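Local coordinates for EGF family domain-containing protein (Toxoplasma gondii, PDB 4Z80) that binds a peptide of the rhoptry-neck protein RON2L1 and so probably takes part in forming the moving junction through which the parasite invades its host cell, at residues A371-T377 against A423-F429; E379-L385 against F446-V452; D412-G416 against P441-A445. All coordinates share one frame; numbering follows the deposited sequence. Where two conformers were deposited one is given.

Contact 1: residues A371-T377 against A423-F429; sequences ASLSNAT and ARGKCFF
Ala371-Ser374 and Arg424-Phe429 run antiparallel, axes 4.6 Å apart at closest approach. Backbone bonds carry the pairing: Phe429 N reaches Ala371 O, and Leu373 and Cys427 bond reciprocally, with Cys427 N to Leu373 O at 2.8 Å. The ladder skips a residue. Asn375 and Ala376 both face Gly425, a G1 beta bulge, beyond which Gly425 N meets Ala376 O at 2.8 Å. These are two strands of a four-stranded antiparallel sheet, with 371-377 outermost within the chain, in what is probably a PAN-type domain; Cys427 is the disulfide partner of Cys381 of helix 378-387.

Two long side chains add polar links. Arg424 NH1 donates to Asn375 O at 2.8 Å, the oxygen lying in the guanidinium plane while the donor is tilted 29° from the carbonyl plane. Thr377 CG2 sits 3.7 Å above the Arg424 guanidinium plane, over its centre, so one face rests on a methyl group. Asn375 CG, anti to the backbone N (chi1 -167°), carries OD1 to within 3.1 Å of Arg424 CD. Lys426 reaches across to the neighbouring strand, bent at chi4, and NZ donates to Ser374 OG at 3.2 Å.

Apolar contacts lie at the other end: the edge of the Phe429 ring is met by Leu373, whose CB is 4.0 Å from Phe429 CE2, and Ala371 CB approaches Phe429 CD2. On the opposite sheet face, Ser372 CB touches Phe428 CD1.

Contact 2: residues E379-L385 against F446-V452; sequences EQCGQRL and FTSLSAV. With SO4 (sulfate ion), chain H.
Thr447 OG1 is gripped twice beside the backbone on which Leu385 packs: it bonds to Ser450 OG at 2.8 Å and accepts from Leu449 N at 3.1 Å. The second bond makes an ST turn inside the type I beta turn Thr447-Ser450, which fixes the chain as it leaves strand 443-447. Against this strand end and turn lies helix 378-387, the helix-on-sheet packing expected of a PAN-type domain.

The joint between the segments is apolar. Because Gly382 has no side chain, the Phe446 ring comes right up to the helix backbone: Gly382 CA stands over one ring face, offset toward the rim, 4.2 Å from the Phe446 centroid and 24° off the normal, a CH-pi contact. Cys381 SG approaches the same ring obliquely, a looser sulfur-aromatic contact.

Val452 packs beside Gly382, between Glu379 and Gln383. Its CG1 presses on the backbone, 3.5 Å from Gly382 C, whereas CG2 lies 3.9 Å from Glu379 CG, the two side chains crossing obliquely, and also nears Gln383 CG. The polar ends of Glu379 and Gln383 run on to the 322-324 region, Glu379 OE2 to Ala324 N and Gln383 NE2 to Lys322 O. With CG anti to the backbone N (chi1 175°), Leu385 sends CD2 across to 3.4 Å from Thr447 C, and the same methyl touches Phe446 CB. Arg384, which does not touch 446-452, binds a sulfate, probably from the crystallisation liquor, with NH2 donating to O2 at 3.1 Å (angle 149°).

Contact 3: residues D412-G416 against P441-A445; sequences DCNMG and PTTMA
An Asx turn in the loop between strands 405-410 and 424-430 meets the corner that leads into strand 443-447, with Asn414 and Met415 touching Pro441. Asn414 OD1 accepts from Gly416 N at 3.0 Å, the donor in the carbonyl plane of the amide, which helps to hold the rotation of that group. The loop also holds Cys413, in a disulfide with Cys419. One backbone bond joins the two segments: Met415 N donates to Pro441 O at 3.0 Å, nearly along the C=O axis. The same oxygen takes a CA-H...O contact from Asn414 CA at 3.2 Å, while Asn414 ND2 lies against Pro441 CB at 3.5 Å. Thr442 also meets Cys413, its CG2 3.4 Å from Cys413 O.

Met415 packs against the start of strand 443-447. Its CB lies on Thr443 O, the chain is bent at chi2 (-56°) and chi3, and the side chain also touches Phe408 and Ala410 of strand 405-410. Met444 crosses it at about a right angle; Met444 CE lies 3.8 Å from Met415 CE and 3.4 Å from Met415 O.

In the fold
From the N-terminal side, strand 371-377 leads directly into helix 378-387; strands 405-410, 424-430, 436-440 and 443-447 follow, with the 412-416 loop after the first. Contact 1 closes the loop from 371-377 to 423-429, pairing an outermost strand with its neighbour. Contact 2 closes the one from 379-385 to 446-452, starting inside the first loop and ending beyond it, so the two cross, tying the helix to the far strand of the sheet. Contact 3, closing 412-416 to 441-445, crosses contact 1 but is nested inside contact 2 and shares strand 443-447 with it. Contacts 1 and 2 meet where Cys427 lies against Cys381 and Phe429 packs on Leu385; contacts 1 and 3 where Ala423 packs on Cys413.

Contact 1: residues A371-T377 against A423-F429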
loop_
_atom_site.group_PDB
_atom_site.type_symbol
_atom_site.label_atom_id
_atom_site.label_comp_id
_atom_site.label_asym_id
_atom_site.label_seq_id
_atom_site.Cartn_x
_atom_site.Cartn_y
_atom_site.Cartn_z
ATOM N N ALA A 371 -11.887 -26.908 6.278
ATOM C CA ALA A 371 -10.844 -27.652 5.607
ATOM C C ALA A 371 -9.638 -27.794 6.517
ATOM O O ALA A 371 -9.500 -27.050 7.497
ATOM C CB ALA A 371 -10.442 -26.964 4.308
ATOM N N SER A 372 -8.762 -28.737 6.194
ATOM C CA SER A 372 -7.507 -28.871 6.924
ATOM C C SER A 372 -6.357 -29.250 6.007
ATOM O O SER A 372 -6.559 -29.777 4.908
ATOM C CB SER A 372 -7.635 -29.899 8.057
ATOM O OG SER A 372 -7.690 -31.229 7.564
ATOM N N LEU A 373 -5.147 -28.956 6.472
ATOM C CA LEU A 373 -3.914 -29.270 5.768
ATOM C C LEU A 373 -3.021 -29.996 6.762
ATOM O O LEU A 373 -2.782 -29.486 7.858
ATOM C CB LEU A 373 -3.245 -27.995 5.233
ATOM C CG LEU A 373 -1.965 -28.130 4.417
ATOM C CD1 LEU A 373 -2.258 -28.764 3.070
ATOM C CD2 LEU A 373 -1.334 -26.762 4.225
ATOM N N SER A 374 -2.534 -31.177 6.399
ATOM C CA SER A 374 -1.724 -31.980 7.314
ATOM C C SER A 374 -0.221 -31.814 7.084
ATOM O O SER A 374 0.227 -31.463 5.998
ATOM C CB SER A 374 -2.108 -33.460 7.184
ATOM O OG SER A 374 -3.415 -33.692 7.695
ATOM N N ASN A 375 0.553 -32.077 8.135
ATOM C CA ASN A 375 2.013 -32.039 8.087
ATOM C C ASN A 375 2.576 -30.720 7.555
ATOM O O ASN A 375 3.514 -30.705 6.764
ATOM C CB ASN A 375 2.548 -33.192 7.237
ATOM C CG ASN A 375 4.044 -33.398 7.414
ATOM O OD1 ASN A 375 4.592 -33.146 8.485
ATOM N ND2 ASN A 375 4.713 -33.833 6.356
ATOM N N ALA A 376 1.997 -29.616 8.005
ATOM C CA ALA A 376 2.440 -28.287 7.611
ATOM C C ALA A 376 3.224 -27.649 8.744
ATOM O O ALA A 376 3.099 -28.070 9.892
ATOM C CB ALA A 376 1.251 -27.417 7.249
ATOM N N THR A 377 4.031 -26.649 8.412
ATOM C CA THR A 377 4.621 -25.791 9.431
ATOM C C THR A 377 3.640 -24.671 9.759
ATOM O O THR A 377 2.680 -24.437 9.024
ATOM C CB THR A 377 5.943 -25.160 8.982
ATOM O OG1 THR A 377 5.697 -24.290 7.872
ATOM C CG2 THR A 377 6.977 -26.224 8.586
ATOM N N ALA A 423 8.230 -26.606 13.973
ATOM C CA ALA A 423 7.247 -27.628 14.304
ATOM C C ALA A 423 6.344 -27.930 13.124
ATOM O O ALA A 423 5.996 -27.034 12.363
ATOM C CB ALA A 423 6.410 -27.192 15.482
ATOM N N ARG A 424 5.970 -29.198 12.979
ATOM C CA ARG A 424 4.954 -29.569 12.010
ATOM C C ARG A 424 3.673 -29.952 12.736
ATOM O O ARG A 424 3.682 -30.289 13.923
ATOM C CB ARG A 424 5.452 -30.698 11.106
ATOM C CG ARG A 424 6.648 -30.265 10.240
ATOM C CD ARG A 424 6.599 -30.830 8.828
ATOM N NE ARG A 424 7.559 -30.147 7.957
ATOM C CZ ARG A 424 7.259 -29.503 6.831
ATOM N NH1 ARG A 424 6.009 -29.440 6.377
ATOM N NH2 ARG A 424 8.229 -28.919 6.143
ATOM N N GLY A 425 2.561 -29.864 12.018
ATOM C CA GLY A 425 1.265 -30.149 12.582
ATOM C C GLY A 425 0.171 -29.952 11.556
ATOM O O GLY A 425 0.409 -30.025 10.350
ATOM N N LYS A 426 -1.028 -29.687 12.053
ATOM C CA LYS A 426 -2.216 -29.605 11.228
ATOM C C LYS A 426 -2.780 -28.190 11.221
ATOM O O LYS A 426 -2.885 -27.565 12.275
ATOM C CB LYS A 426 -3.256 -30.591 11.747
ATOM C CG LYS A 426 -4.253 -31.053 10.719
ATOM C CD LYS A 426 -5.007 -32.261 11.244
ATOM C CE LYS A 426 -5.761 -32.983 10.155
ATOM N NZ LYS A 426 -5.355 -34.418 10.120
ATOM N N CYS A 427 -3.116 -27.698 10.029
ATOM C CA CYS A 427 -3.792 -26.409 9.861
ATOM C C CYS A 427 -5.267 -26.588 9.670
ATOM O O CYS A 427 -5.681 -27.320 8.779
ATOM C CB CYS A 427 -3.296 -25.657 8.643
ATOM S SG CYS A 427 -1.580 -25.760 8.309
ATOM N N PHE A 428 -6.069 -25.915 10.485
ATOM C CA PHE A 428 -7.521 -25.941 10.343
ATOM C C PHE A 428 -8.008 -24.587 9.862
ATOM O O PHE A 428 -7.725 -23.574 10.488
ATOM C CB PHE A 428 -8.196 -26.308 11.663
ATOM C CG PHE A 428 -7.863 -27.684 12.138
ATOM C CD1 PHE A 428 -8.601 -28.775 11.718
ATOM C CD2 PHE A 428 -6.800 -27.892 12.998
ATOM C CE1 PHE A 428 -8.288 -30.041 12.152
ATOM C CE2 PHE A 428 -6.485 -29.159 13.436
ATOM C CZ PHE A 428 -7.228 -30.234 13.013
ATOM N N PHE A 429 -8.744 -24.573 8.755
ATOM C CA PHE A 429 -9.195 -23.333 8.128
ATOM C C PHE A 429 -10.671 -23.074 8.400
ATOM O O PHE A 429 -11.499 -23.992 8.341
ATOM C CB PHE A 429 -8.956 -23.382 6.610
ATOM C CG PHE A 429 -7.523 -23.559 6.212
ATOM C CD1 PHE A 429 -6.639 -22.498 6.263
ATOM C CD2 PHE A 429 -7.064 -24.776 5.738
ATOM C CE1 PHE A 429 -5.321 -22.650 5.879
ATOM C CE2 PHE A 429 -5.746 -24.938 5.356
ATOM C CZ PHE A 429 -4.870 -23.869 5.429
#

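Contact 2: residues E379-L385 against F446-V452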
loop_
_atom_site.group_PDB
_atom_site.type_symbol
_atom_site.label_atom_id
_atom_site.label_comp_id
_atom_site.label_asym_id
_atom_site.label_seq_id
_atom_site.Cartn_x
_atom_site.Cartn_y
_atom_site.Cartn_z
ATOM N N GLU A 379 4.268 -21.464 9.684
ATOM C CA GLU A 379 4.429 -20.468 8.627
ATOM C C GLU A 379 3.611 -20.850 7.391
ATOM O O GLU A 379 2.934 -20.002 6.806
ATOM C CB GLU A 379 5.901 -20.307 8.253
ATOM C CG GLU A 379 6.143 -19.287 7.149
ATOM C CD GLU A 379 7.612 -19.148 6.804
ATOM O OE1 GLU A 379 8.436 -19.887 7.389
ATOM O OE2 GLU A 379 7.952 -18.301 5.954
ATOM N N GLN A 380 3.682 -22.117 6.990
ATOM C CA GLN A 380 2.879 -22.606 5.862
ATOM C C GLN A 380 1.384 -22.433 6.102
ATOM O O GLN A 380 0.633 -22.110 5.180
ATOM C CB GLN A 380 3.190 -24.076 5.575
ATOM C CG GLN A 380 4.538 -24.282 4.914
ATOM C CD GLN A 380 4.859 -25.744 4.699
ATOM O OE1 GLN A 380 4.350 -26.612 5.404
ATOM N NE2 GLN A 380 5.697 -26.026 3.712
ATOM N N CYS A 381 0.942 -22.667 7.332
ATOM C CA CYS A 381 -0.447 -22.448 7.706
ATOM C C CYS A 381 -0.873 -21.009 7.441
ATOM O O CYS A 381 -1.902 -20.758 6.814
ATOM C CB CYS A 381 -0.638 -22.788 9.182
ATOM S SG CYS A 381 -2.316 -22.739 9.775
ATOM N N GLY A 382 -0.074 -20.056 7.907
ATOM C CA GLY A 382 -0.390 -18.661 7.690
ATOM C C GLY A 382 -0.333 -18.271 6.220
ATOM O O GLY A 382 -1.156 -17.486 5.747
ATOM N N GLN A 383 0.650 -18.802 5.499
ATOM C CA GLN A 383 0.789 -18.521 4.072
ATOM C C GLN A 383 -0.400 -19.041 3.281
ATOM O O GLN A 383 -0.983 -18.322 2.467
ATOM C CB GLN A 383 2.069 -19.150 3.520
ATOM C CG GLN A 383 3.344 -18.488 4.001
ATOM C CD GLN A 383 4.583 -19.262 3.597
ATOM O OE1 GLN A 383 4.612 -20.490 3.657
ATOM N NE2 GLN A 383 5.610 -18.547 3.171
ATOM N N ARG A 384 -0.756 -20.298 3.503
ATOM C CA ARG A 384 -1.872 -20.863 2.754
ATOM C C ARG A 384 -3.191 -20.203 3.145
ATOM O O ARG A 384 -4.050 -20.006 2.296
ATOM C CB ARG A 384 -1.960 -22.380 2.935
ATOM C CG ARG A 384 -0.916 -23.172 2.136
ATOM C CD ARG A 384 -0.879 -22.847 0.613
ATOM N NE ARG A 384 -2.045 -23.321 -0.137
ATOM C CZ ARG A 384 -2.213 -23.149 -1.447
ATOM N NH1 ARG A 384 -3.287 -23.625 -2.061
ATOM N NH2 ARG A 384 -1.304 -22.497 -2.156
ATOM N N LEU A 385 -3.368 -19.855 4.418
ATOM C CA LEU A 385 -4.556 -19.102 4.809
ATOM C C LEU A 385 -4.707 -17.828 3.960
ATOM O O LEU A 385 -5.768 -17.553 3.410
ATOM C CB LEU A 385 -4.498 -18.740 6.296
ATOM C CG LEU A 385 -5.633 -17.846 6.799
ATOM C CD1 LEU A 385 -6.988 -18.530 6.635
ATOM C CD2 LEU A 385 -5.394 -17.470 8.253
ATOM N N PHE A 446 -3.894 -17.777 13.396
ATOM C CA PHE A 446 -3.584 -16.840 12.323
ATOM C C PHE A 446 -4.842 -16.227 11.731
ATOM O O PHE A 446 -5.906 -16.858 11.737
ATOM C CB PHE A 446 -2.831 -17.537 11.179
ATOM C CG PHE A 446 -1.467 -18.061 11.541
ATOM C CD1 PHE A 446 -1.323 -19.316 12.116
ATOM C CD2 PHE A 446 -0.325 -17.325 11.265
ATOM C CE1 PHE A 446 -0.063 -19.810 12.435
ATOM C CE2 PHE A 446 0.941 -17.822 11.576
ATOM C CZ PHE A 446 1.067 -19.063 12.164
ATOM N N THR A 447 -4.719 -15.005 11.205
ATOM C CA THR A 447 -5.718 -14.454 10.289
ATOM C C THR A 447 -5.069 -14.199 8.931
ATOM O O THR A 447 -3.850 -14.186 8.793
ATOM C CB THR A 447 -6.371 -13.126 10.765
ATOM O OG1 THR A 447 -5.518 -12.013 10.455
ATOM C CG2 THR A 447 -6.728 -13.170 12.247
ATOM N N SER A 448 -5.908 -13.972 7.928
ATOM C CA SER A 448 -5.430 -13.700 6.584
ATOM C C SER A 448 -4.713 -12.363 6.442
ATOM O O SER A 448 -4.057 -12.121 5.432
ATOM C CB SER A 448 -6.607 -13.770 5.611
ATOM O OG SER A 448 -7.650 -12.901 5.992
ATOM N N LEU A 449 -4.849 -11.499 7.448
ATOM C CA LEU A 449 -4.165 -10.202 7.487
ATOM C C LEU A 449 -2.942 -10.203 8.417
ATOM O O LEU A 449 -2.249 -9.187 8.528
ATOM C CB LEU A 449 -5.160 -9.119 7.920
ATOM C CG LEU A 449 -6.232 -8.753 6.884
ATOM C CD1 LEU A 449 -7.383 -8.040 7.544
ATOM C CD2 LEU A 449 -5.646 -7.892 5.777
ATOM N N SER A 450 -2.685 -11.334 9.069
ATOM C CA SER A 450 -1.550 -11.474 9.999
ATOM C C SER A 450 -0.232 -11.713 9.273
ATOM O O SER A 450 -0.202 -12.304 8.190
ATOM C CB SER A 450 -1.766 -12.652 10.959
ATOM O OG SER A 450 -3.025 -12.624 11.595
ATOM N N ALA A 451 0.872 -11.287 9.884
ATOM C CA ALA A 451 2.181 -11.791 9.479
ATOM C C ALA A 451 2.245 -13.300 9.774
ATOM O O ALA A 451 1.451 -13.819 10.570
ATOM C CB ALA A 451 3.293 -11.044 10.191
ATOM N N VAL A 452 3.184 -14.001 9.140
ATOM C CA VAL A 452 3.213 -15.464 9.225
ATOM C C VAL A 452 4.414 -16.052 9.958
ATOM O O VAL A 452 4.603 -17.257 9.936
ATOM C CB VAL A 452 3.148 -16.115 7.814
ATOM C CG1 VAL A 452 1.899 -15.657 7.082
ATOM C CG2 VAL A 452 4.390 -15.814 6.984
HETATM S S SO4 H . 2.365 -23.025 -2.337
HETATM O O1 SO4 H . 1.722 -22.958 -3.655
HETATM O O2 SO4 H . 1.631 -22.207 -1.377
HETATM O O3 SO4 H . 3.756 -22.599 -2.469
HETATM O O4 SO4 H . 2.344 -24.405 -1.847
#

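Contact 3: residues D412-G416 against P441-A445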
loop_
_atom_site.group_PDB
_atom_site.type_symbol
_atom_site.label_atom_id
_atom_site.label_comp_id
_atom_site.label_asym_id
_atom_site.label_seq_id
_atom_site.Cartn_x
_atom_site.Cartn_y
_atom_site.Cartn_z
ATOM N N ASP A 412 3.660 -31.991 18.509
ATOM C CA ASP A 412 4.182 -32.042 19.877
ATOM C C ASP A 412 5.185 -30.925 20.170
ATOM O O ASP A 412 6.307 -31.176 20.613
ATOM C CB ASP A 412 4.830 -33.405 20.149
ATOM C CG ASP A 412 5.910 -33.755 19.143
ATOM O OD1 ASP A 412 6.451 -32.840 18.483
ATOM O OD2 ASP A 412 6.224 -34.959 19.017
ATOM N N CYS A 413 4.766 -29.691 19.920
ATOM C CA CYS A 413 5.569 -28.512 20.217
ATOM C C CYS A 413 4.698 -27.524 20.972
ATOM O O CYS A 413 3.560 -27.275 20.580
ATOM C CB CYS A 413 6.112 -27.874 18.928
ATOM S SG CYS A 413 6.754 -26.184 19.107
ATOM N N ASN A 414 5.212 -26.970 22.063
ATOM C CA ASN A 414 4.567 -25.814 22.664
ATOM C C ASN A 414 4.854 -24.602 21.782
ATOM O O ASN A 414 6.006 -24.243 21.580
ATOM C CB ASN A 414 5.061 -25.574 24.087
ATOM C CG ASN A 414 4.299 -24.466 24.782
ATOM O OD1 ASN A 414 4.319 -23.314 24.341
ATOM N ND2 ASN A 414 3.619 -24.805 25.871
ATOM N N MET A 415 3.806 -23.977 21.250
ATOM C CA MET A 415 3.984 -23.003 20.181
ATOM C C MET A 415 4.411 -21.622 20.664
ATOM O O MET A 415 4.564 -20.703 19.868
ATOM C CB MET A 415 2.702 -22.916 19.360
ATOM C CG MET A 415 2.499 -24.135 18.460
ATOM S SD MET A 415 3.871 -24.472 17.330
ATOM C CE MET A 415 3.798 -23.016 16.282
ATOM N N GLY A 416 4.675 -21.503 21.962
ATOM C CA GLY A 416 5.315 -20.317 22.509
ATOM C C GLY A 416 6.809 -20.510 22.724
ATOM O O GLY A 416 7.503 -19.576 23.117
ATOM N N PRO A 441 -1.485 -25.314 24.882
ATOM C CA PRO A 441 -0.032 -25.220 24.737
ATOM C C PRO A 441 0.473 -25.452 23.314
ATOM O O PRO A 441 1.529 -24.935 22.981
ATOM C CB PRO A 441 0.487 -26.317 25.672
ATOM C CG PRO A 441 -0.652 -27.251 25.862
ATOM C CD PRO A 441 -1.889 -26.417 25.775
ATOM N N THR A 442 -0.264 -26.192 22.490
ATOM C CA THR A 442 0.299 -26.660 21.230
ATOM C C THR A 442 -0.309 -25.997 19.997
ATOM O O THR A 442 -0.167 -26.514 18.892
ATOM C CB THR A 442 0.148 -28.189 21.103
ATOM O OG1 THR A 442 -1.231 -28.551 21.243
ATOM C CG2 THR A 442 0.969 -28.886 22.187
ATOM N N THR A 443 -0.933 -24.835 20.171
ATOM C CA THR A 443 -1.610 -24.185 19.054
ATOM C C THR A 443 -1.172 -22.738 18.816
ATOM O O THR A 443 -0.541 -22.103 19.659
ATOM C CB THR A 443 -3.130 -24.205 19.248
ATOM O OG1 THR A 443 -3.489 -23.358 20.345
ATOM C CG2 THR A 443 -3.606 -25.619 19.517
ATOM N N MET A 444 -1.528 -22.237 17.636
ATOM C CA MET A 444 -1.265 -20.858 17.237
ATOM C C MET A 444 -2.373 -20.451 16.292
ATOM O O MET A 444 -2.792 -21.261 15.461
ATOM C CB MET A 444 0.102 -20.715 16.559
ATOM C CG MET A 444 0.457 -19.286 16.137
ATOM S SD MET A 444 2.161 -19.131 15.620
ATOM C CE MET A 444 3.020 -19.403 17.173
ATOM N N ALA A 445 -2.845 -19.216 16.422
ATOM C CA ALA A 445 -3.957 -18.715 15.623
ATOM C C ALA A 445 -3.487 -17.635 14.659
ATOM O O ALA A 445 -2.791 -16.697 15.052
ATOM C CB ALA A 445 -5.059 -18.182 16.521
#